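Side-chain contacts in ATP-dependent Clp protease proteolytic subunit (Plasmodium falciparum, PDB 4GM2), which serves as the inactive subunit of the apicoplast-localized caseinolytic protease complex, a member of peptidase family S14, whose proteases probably work with ATPase partners: residues L49-L52 and E53-K57; S117-K120 and G121-F124. All coordinates share one frame; numbering follows the deposited sequence.

Contact 1 of 2, residues L49-L52 and E53-K57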
ATOM      1  N   LEU A  49     -18.263  -5.606 -17.123  1.00 62.63           N
ATOM      2  CA  LEU A  49     -19.419  -5.709 -18.018  1.00 61.45           C
ATOM      3  C   LEU A  49     -20.694  -5.184 -17.361  1.00 61.94           C
ATOM      4  O   LEU A  49     -21.402  -4.352 -17.942  1.00 64.33           O
ATOM      5  CB  LEU A  49     -19.612  -7.142 -18.514  1.00 58.97           C
ATOM      6  CG  LEU A  49     -18.697  -7.569 -19.664  1.00 60.62           C
ATOM      7  CD1 LEU A  49     -18.785  -9.070 -19.897  1.00 59.50           C
ATOM      8  CD2 LEU A  49     -19.006  -6.802 -20.945  1.00 60.79           C
ATOM      9  N   LEU A  50     -20.972  -5.654 -16.147  1.00 60.25           N
ATOM     10  CA  LEU A  50     -22.125  -5.174 -15.390  1.00 61.63           C
ATOM     11  C   LEU A  50     -22.021  -3.675 -15.107  1.00 63.07           C
ATOM     12  O   LEU A  50     -23.001  -2.945 -15.241  1.00 64.05           O
ATOM     13  CB  LEU A  50     -22.290  -5.948 -14.082  1.00 61.37           C
ATOM     14  CG  LEU A  50     -22.637  -7.434 -14.144  1.00 60.84           C
ATOM     15  CD1 LEU A  50     -22.531  -8.006 -12.745  1.00 64.35           C
ATOM     16  CD2 LEU A  50     -24.021  -7.688 -14.725  1.00 61.29           C
ATOM     17  N   TYR A  51     -20.828  -3.217 -14.739  1.00 63.82           N
ATOM     18  CA  TYR A  51     -20.633  -1.803 -14.436  1.00 64.22           C
ATOM     19  C   TYR A  51     -20.908  -0.915 -15.641  1.00 62.51           C
ATOM     20  O   TYR A  51     -21.610   0.083 -15.518  1.00 62.65           O
ATOM     21  CB  TYR A  51     -19.237  -1.519 -13.881  1.00 65.03           C
ATOM     22  CG  TYR A  51     -18.967  -0.041 -13.752  1.00 67.42           C
ATOM     23  CD1 TYR A  51     -19.454   0.682 -12.667  1.00 69.88           C
ATOM     24  CD2 TYR A  51     -18.246   0.642 -14.731  1.00 67.19           C
ATOM     25  CE1 TYR A  51     -19.224   2.043 -12.555  1.00 72.57           C
ATOM     26  CE2 TYR A  51     -18.012   2.000 -14.628  1.00 69.40           C
ATOM     27  CZ  TYR A  51     -18.501   2.694 -13.539  1.00 72.86           C
ATOM     28  OH  TYR A  51     -18.265   4.044 -13.431  1.00 78.27           O
ATOM     29  N   LEU A  52     -20.350  -1.285 -16.794  1.00 61.71           N
ATOM     30  CA  LEU A  52     -20.503  -0.498 -18.019  1.00 61.02           C
ATOM     31  C   LEU A  52     -21.949  -0.472 -18.502  1.00 62.13           C
ATOM     32  O   LEU A  52     -22.441   0.571 -18.937  1.00 61.66           O
ATOM     33  CB  LEU A  52     -19.575  -1.007 -19.129  1.00 57.81           C
ATOM     34  CG  LEU A  52     -18.073  -0.792 -18.912  1.00 57.36           C
ATOM     35  CD1 LEU A  52     -17.269  -1.551 -19.953  1.00 54.47           C
ATOM     36  CD2 LEU A  52     -17.706   0.685 -18.919  1.00 58.60           C
ATOM     37  N   GLU A  53     -22.619  -1.621 -18.417  1.00 61.44           N
ATOM     38  CA  GLU A  53     -24.017  -1.731 -18.808  1.00 63.16           C
ATOM     39  C   GLU A  53     -24.917  -0.830 -17.957  1.00 66.33           C
ATOM     40  O   GLU A  53     -25.852  -0.231 -18.486  1.00 69.54           O
ATOM     41  CB  GLU A  53     -24.482  -3.194 -18.757  1.00 62.02           C
ATOM     42  CG  GLU A  53     -25.987  -3.408 -18.915  1.00 63.43           C
ATOM     43  CD  GLU A  53     -26.505  -3.172 -20.330  1.00 64.04           C
ATOM     44  OE1 GLU A  53     -25.701  -2.976 -21.253  1.00 62.61           O
ATOM     45  OE2 GLU A  53     -27.732  -3.195 -20.534  1.00 67.17           O
ATOM     46  N   TYR A  54     -24.625  -0.744 -16.656  1.00 67.99           N
ATOM     47  CA  TYR A  54     -25.369   0.098 -15.707  1.00 72.08           C
ATOM     48  C   TYR A  54     -25.091   1.584 -15.910  1.00 74.11           C
ATOM     49  O   TYR A  54     -25.953   2.432 -15.667  1.00 76.23           O
ATOM     50  CB  TYR A  54     -25.025  -0.283 -14.263  1.00 72.78           C
ATOM     51  CG  TYR A  54     -25.945  -1.314 -13.645  1.00 77.55           C
ATOM     52  CD1 TYR A  54     -26.897  -0.942 -12.692  1.00 79.32           C
ATOM     53  CD2 TYR A  54     -25.867  -2.667 -14.009  1.00 77.19           C
ATOM     54  CE1 TYR A  54     -27.742  -1.884 -12.116  1.00 80.53           C
ATOM     55  CE2 TYR A  54     -26.708  -3.614 -13.441  1.00 77.42           C
ATOM     56  CZ  TYR A  54     -27.644  -3.218 -12.496  1.00 79.68           C
ATOM     57  OH  TYR A  54     -28.483  -4.150 -11.930  1.00 80.12           O
ATOM     58  N   GLU A  55     -23.873   1.889 -16.340  1.00 74.83           N
ATOM     59  CA  GLU A  55     -23.462   3.262 -16.576  1.00 77.76           C
ATOM     60  C   GLU A  55     -24.128   3.803 -17.843  1.00 77.13           C
ATOM     61  O   GLU A  55     -24.664   4.907 -17.831  1.00 79.92           O
ATOM     62  CB  GLU A  55     -21.937   3.343 -16.676  1.00 80.55           C
ATOM     63  CG  GLU A  55     -21.321   4.505 -15.917  1.00 87.84           C
ATOM     64  CD  GLU A  55     -21.479   5.827 -16.639  1.00 97.38           C
ATOM     65  OE1 GLU A  55     -21.806   6.831 -15.969  1.00103.63           O
ATOM     66  OE2 GLU A  55     -21.276   5.864 -17.874  1.00102.30           O
ATOM     67  N   SER A  56     -24.102   3.011 -18.917  1.00 74.81           N
ATOM     68  CA  SER A  56     -24.699   3.377 -20.205  1.00 74.70           C
ATOM     69  C   SER A  56     -25.317   2.159 -20.882  1.00 76.06           C
ATOM     70  O   SER A  56     -24.674   1.116 -21.021  1.00 75.27           O
ATOM     71  CB  SER A  56     -23.665   4.018 -21.125  1.00 73.12           C
ATOM     72  OG  SER A  56     -23.129   5.181 -20.535  1.00 74.38           O
ATOM     73  N   LYS A  57     -26.560   2.304 -21.327  1.00 80.12           N
ATOM     74  CA  LYS A  57     -27.376   1.146 -21.654  1.00 80.09           C
ATOM     75  C   LYS A  57     -27.058   0.482 -22.988  1.00 79.96           C
ATOM     76  O   LYS A  57     -26.677  -0.687 -23.003  1.00 88.90           O
ATOM     77  CB  LYS A  57     -28.866   1.462 -21.529  1.00 83.04           C
ATOM     78  CG  LYS A  57     -29.680   0.288 -21.011  1.00 82.77           C
ATOM     79  CD  LYS A  57     -29.580   0.149 -19.499  1.00 81.82           C
ATOM     80  CE  LYS A  57     -30.188  -1.161 -19.022  1.00 86.04           C
ATOM     81  NZ  LYS A  57     -31.616  -1.337 -19.417  1.00 88.24           N
TER

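Contact 2 of 2, residues S117-K120 and G121-F124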
ATOM      1  N   SER A 117     -17.411 -14.788 -29.278  1.00 61.95           N
ATOM      2  CA  SER A 117     -18.705 -14.509 -28.670  1.00 61.93           C
ATOM      3  C   SER A 117     -19.131 -13.050 -28.839  1.00 61.46           C
ATOM      4  O   SER A 117     -20.236 -12.676 -28.451  1.00 61.99           O
ATOM      5  CB  SER A 117     -18.710 -14.929 -27.199  1.00 62.08           C
ATOM      6  OG  SER A 117     -18.587 -16.341 -27.080  1.00 65.14           O
ATOM      7  N   GLY A 118     -18.258 -12.239 -29.435  1.00 61.76           N
ATOM      8  CA  GLY A 118     -18.569 -10.848 -29.742  1.00 61.01           C
ATOM      9  C   GLY A 118     -19.678 -10.757 -30.772  1.00 64.47           C
ATOM     10  O   GLY A 118     -19.981 -11.741 -31.457  1.00 65.13           O
ATOM     11  N   LYS A 119     -20.292  -9.579 -30.875  1.00 64.87           N
ATOM     12  CA  LYS A 119     -21.371  -9.340 -31.829  1.00 67.31           C
ATOM     13  C   LYS A 119     -20.927  -9.713 -33.242  1.00 70.01           C
ATOM     14  O   LYS A 119     -19.841  -9.324 -33.680  1.00 69.68           O
ATOM     15  CB  LYS A 119     -21.815  -7.873 -31.774  1.00 67.90           C
ATOM     16  CG  LYS A 119     -23.029  -7.550 -32.633  1.00 70.82           C
ATOM     17  CD  LYS A 119     -23.188  -6.050 -32.822  1.00 72.27           C
ATOM     18  CE  LYS A 119     -24.426  -5.705 -33.633  1.00 75.46           C
ATOM     19  NZ  LYS A 119     -25.689  -6.105 -32.950  1.00 78.44           N
ATOM     20  N   LYS A 120     -21.759 -10.478 -33.944  1.00 74.89           N
ATOM     21  CA  LYS A 120     -21.449 -10.858 -35.319  1.00 80.30           C
ATOM     22  C   LYS A 120     -21.315  -9.627 -36.205  1.00 79.41           C
ATOM     23  O   LYS A 120     -22.199  -8.765 -36.238  1.00 78.62           O
ATOM     24  CB  LYS A 120     -22.473 -11.841 -35.887  1.00 87.31           C
ATOM     25  CG  LYS A 120     -22.245 -13.273 -35.424  1.00 96.67           C
ATOM     26  CD  LYS A 120     -22.837 -14.288 -36.395  1.00105.24           C
ATOM     27  CE  LYS A 120     -22.611 -15.716 -35.913  1.00104.57           C
ATOM     28  NZ  LYS A 120     -23.396 -16.028 -34.685  1.00102.34           N
ATOM     29  N   GLY A 121     -20.183  -9.556 -36.899  1.00 77.94           N
ATOM     30  CA  GLY A 121     -19.829  -8.413 -37.728  1.00 77.99           C
ATOM     31  C   GLY A 121     -18.788  -7.560 -37.039  1.00 77.21           C
ATOM     32  O   GLY A 121     -18.102  -6.764 -37.682  1.00 80.13           O
ATOM     33  N   TYR A 122     -18.670  -7.737 -35.726  1.00 76.20           N
ATOM     34  CA  TYR A 122     -17.806  -6.899 -34.902  1.00 74.92           C
ATOM     35  C   TYR A 122     -16.802  -7.704 -34.071  1.00 73.77           C
ATOM     36  O   TYR A 122     -16.431  -7.312 -32.957  1.00 72.36           O
ATOM     37  CB  TYR A 122     -18.652  -5.990 -34.010  1.00 73.90           C
ATOM     38  CG  TYR A 122     -19.452  -4.955 -34.767  1.00 77.27           C
ATOM     39  CD1 TYR A 122     -18.936  -3.682 -34.995  1.00 78.17           C
ATOM     40  CD2 TYR A 122     -20.731  -5.245 -35.250  1.00 79.06           C
ATOM     41  CE1 TYR A 122     -19.664  -2.727 -35.683  1.00 80.46           C
ATOM     42  CE2 TYR A 122     -21.466  -4.296 -35.940  1.00 82.05           C
ATOM     43  CZ  TYR A 122     -20.927  -3.039 -36.153  1.00 83.71           C
ATOM     44  OH  TYR A 122     -21.648  -2.087 -36.838  1.00 88.94           O
ATOM     45  N   ARG A 123     -16.367  -8.828 -34.628  1.00 73.41           N
ATOM     46  CA  ARG A 123     -15.273  -9.597 -34.057  1.00 73.29           C
ATOM     47  C   ARG A 123     -14.032  -9.376 -34.920  1.00 76.15           C
ATOM     48  O   ARG A 123     -13.975  -9.803 -36.077  1.00 78.32           O
ATOM     49  CB  ARG A 123     -15.639 -11.076 -33.977  1.00 73.51           C
ATOM     50  CG  ARG A 123     -16.883 -11.355 -33.146  1.00 71.95           C
ATOM     51  CD  ARG A 123     -17.353 -12.791 -33.314  1.00 70.58           C
ATOM     52  NE  ARG A 123     -17.777 -13.086 -34.681  1.00 70.59           N
ATOM     53  CZ  ARG A 123     -18.116 -14.295 -35.117  1.00 70.48           C
ATOM     54  NH1 ARG A 123     -18.086 -15.339 -34.300  1.00 69.33           N
ATOM     55  NH2 ARG A 123     -18.485 -14.462 -36.377  1.00 71.46           N
ATOM     56  N   PHE A 124     -13.048  -8.694 -34.345  1.00 76.08           N
ATOM     57  CA  PHE A 124     -11.875  -8.234 -35.080  1.00 77.45           C
ATOM     58  C   PHE A 124     -10.606  -8.937 -34.628  1.00 78.24           C
ATOM     59  O   PHE A 124     -10.540  -9.476 -33.524  1.00 79.56           O
ATOM     60  CB  PHE A 124     -11.706  -6.718 -34.911  1.00 76.09           C
ATOM     61  CG  PHE A 124     -12.946  -5.928 -35.226  1.00 74.60           C
ATOM     62  CD1 PHE A 124     -13.275  -5.617 -36.540  1.00 76.31           C
ATOM     63  CD2 PHE A 124     -13.786  -5.497 -34.208  1.00 71.64           C
ATOM     64  CE1 PHE A 124     -14.418  -4.892 -36.833  1.00 76.57           C
ATOM     65  CE2 PHE A 124     -14.927  -4.770 -34.494  1.00 72.96           C
ATOM     66  CZ  PHE A 124     -15.246  -4.468 -35.808  1.00 74.68           C
TER

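Contact 1 of 2, residues L49-L52 and E53-K57
Tyr51 and Glu55 lie side by side one helical turn apart and point the same way near the C-terminal end of helix 39-55. The phenol end of Tyr51 meets the aliphatic part of Glu55: CG of Glu55 sits 4.0 Å from OH of Tyr51, while ring and carboxylate planes are about 30° apart. Tyr51 CG stands anti to the backbone N (chi1 172°), which carries the ring along the helix toward the later residue; Glu55 bends at chi2, and its carboxylate leads away from the ring. There OE2 of Glu55 accepts a weak hydrogen bond of 3.3 Å from OG of Ser56.

Tyr54 turns its ring edge to the backbone of the preceding turn, CD2 lying 3.1 Å from Leu50 O near the ring plane. Leu50 O also accepts the helical bond from Tyr54 N, 3.1 Å away. Glu53 N likewise reaches Leu49 O at 3.0 Å, and Ser56 N closes the last turn on Leu52 O, also 3.0 Å, just as Ser56 leaves helical conformation. The buried Glu53 carboxylate is gripped through both oxygens, OE1 by Ser97 and OE2 by Ser96.

Along another flank Leu50, Tyr51 and Tyr54 meet a neighbouring subunit, and Tyr54 OH hydrogen-bonds to the hydroxyl of Tyr64 of that subunit. Helix 39-55 is the crossover of the beta-alpha-beta unit between strands 30-33 and 61-67. Leu49 and Leu52 pack on Ile31 and Ile61 of those strands, and Leu49 also reaches helix 81-94 through Ile88, Val91 and Ile92.

Contact 2 of 2, residues S117-K120 and G121-F124
Gly121 and Tyr122 fold back on Lys119 in a type II beta turn, Lys119 to Tyr122, which leads from helix 110-116 into strand 123-125 of the parallel sheet. Gly121 holds the third position with a positive phi of 104°, as is characteristic of glycine in this turn type.

Tyr122 closes the turn: its N donates to Lys119 O at 2.8 Å. Its side chain runs alongside that of Lys119, both pointing the same way. The Lys119 chain, extended as far as CE and with CG anti to the backbone N (chi1 -174°), brings CD to 3.5 Å from CD2 of Tyr122, obliquely to the ring, and CE to 4.0 Å from CE2 of Tyr122. The ring also stacks with Tyr100, while Lys119 NZ makes a long, weak ion pair with Asp98.

Arg123 begins the strand, yet its side chain, bent at chi3, comes back alongside the carbonyls of Gly118 and Lys119. CD of Arg123 rests 3.4 Å from Gly118 O, and its CG lies 3.6 Å from Lys119 O. The buried guanidinium is fixed by several partners: NE forms a salt bridge to Asp199, and NH1 donates to the carbonyls of Ser116 and Asn169, thereby tying the end of helix 110-116 and helix 148-170 to the strand. Lys120 runs beside it in the same direction, its own NZ hydrogen-bonded to Lys168 O; the CG of Lys120 lies over one guanidinium face, toward the rim, 4.1 Å from NH2 of Arg123.

How the contacts relate
Contact 1 precedes contact 2 along the chain; their centres are about 19 Å apart and their nearest atoms about 9 Å, so they do not touch. Both belong to the Clp protease fold and are attached to the same five-stranded parallel sheet. Residues 49-57 end the helix linking strands 30-33 and 61-67, whereas residues 117-124 lead into strand 123-125, beyond strand 99-103. The loop before that intervening strand and the strand's first residue are common ground: Ser96 and Ser97 hydrogen-bond to contact 1, while Val99 bonds through its backbone to contact 2 and Asp98 adds a long, weak ion pair. Within the seven-chain assembly, contact 1 faces a neighbouring subunit, whereas contact 2 is packed within its own chain.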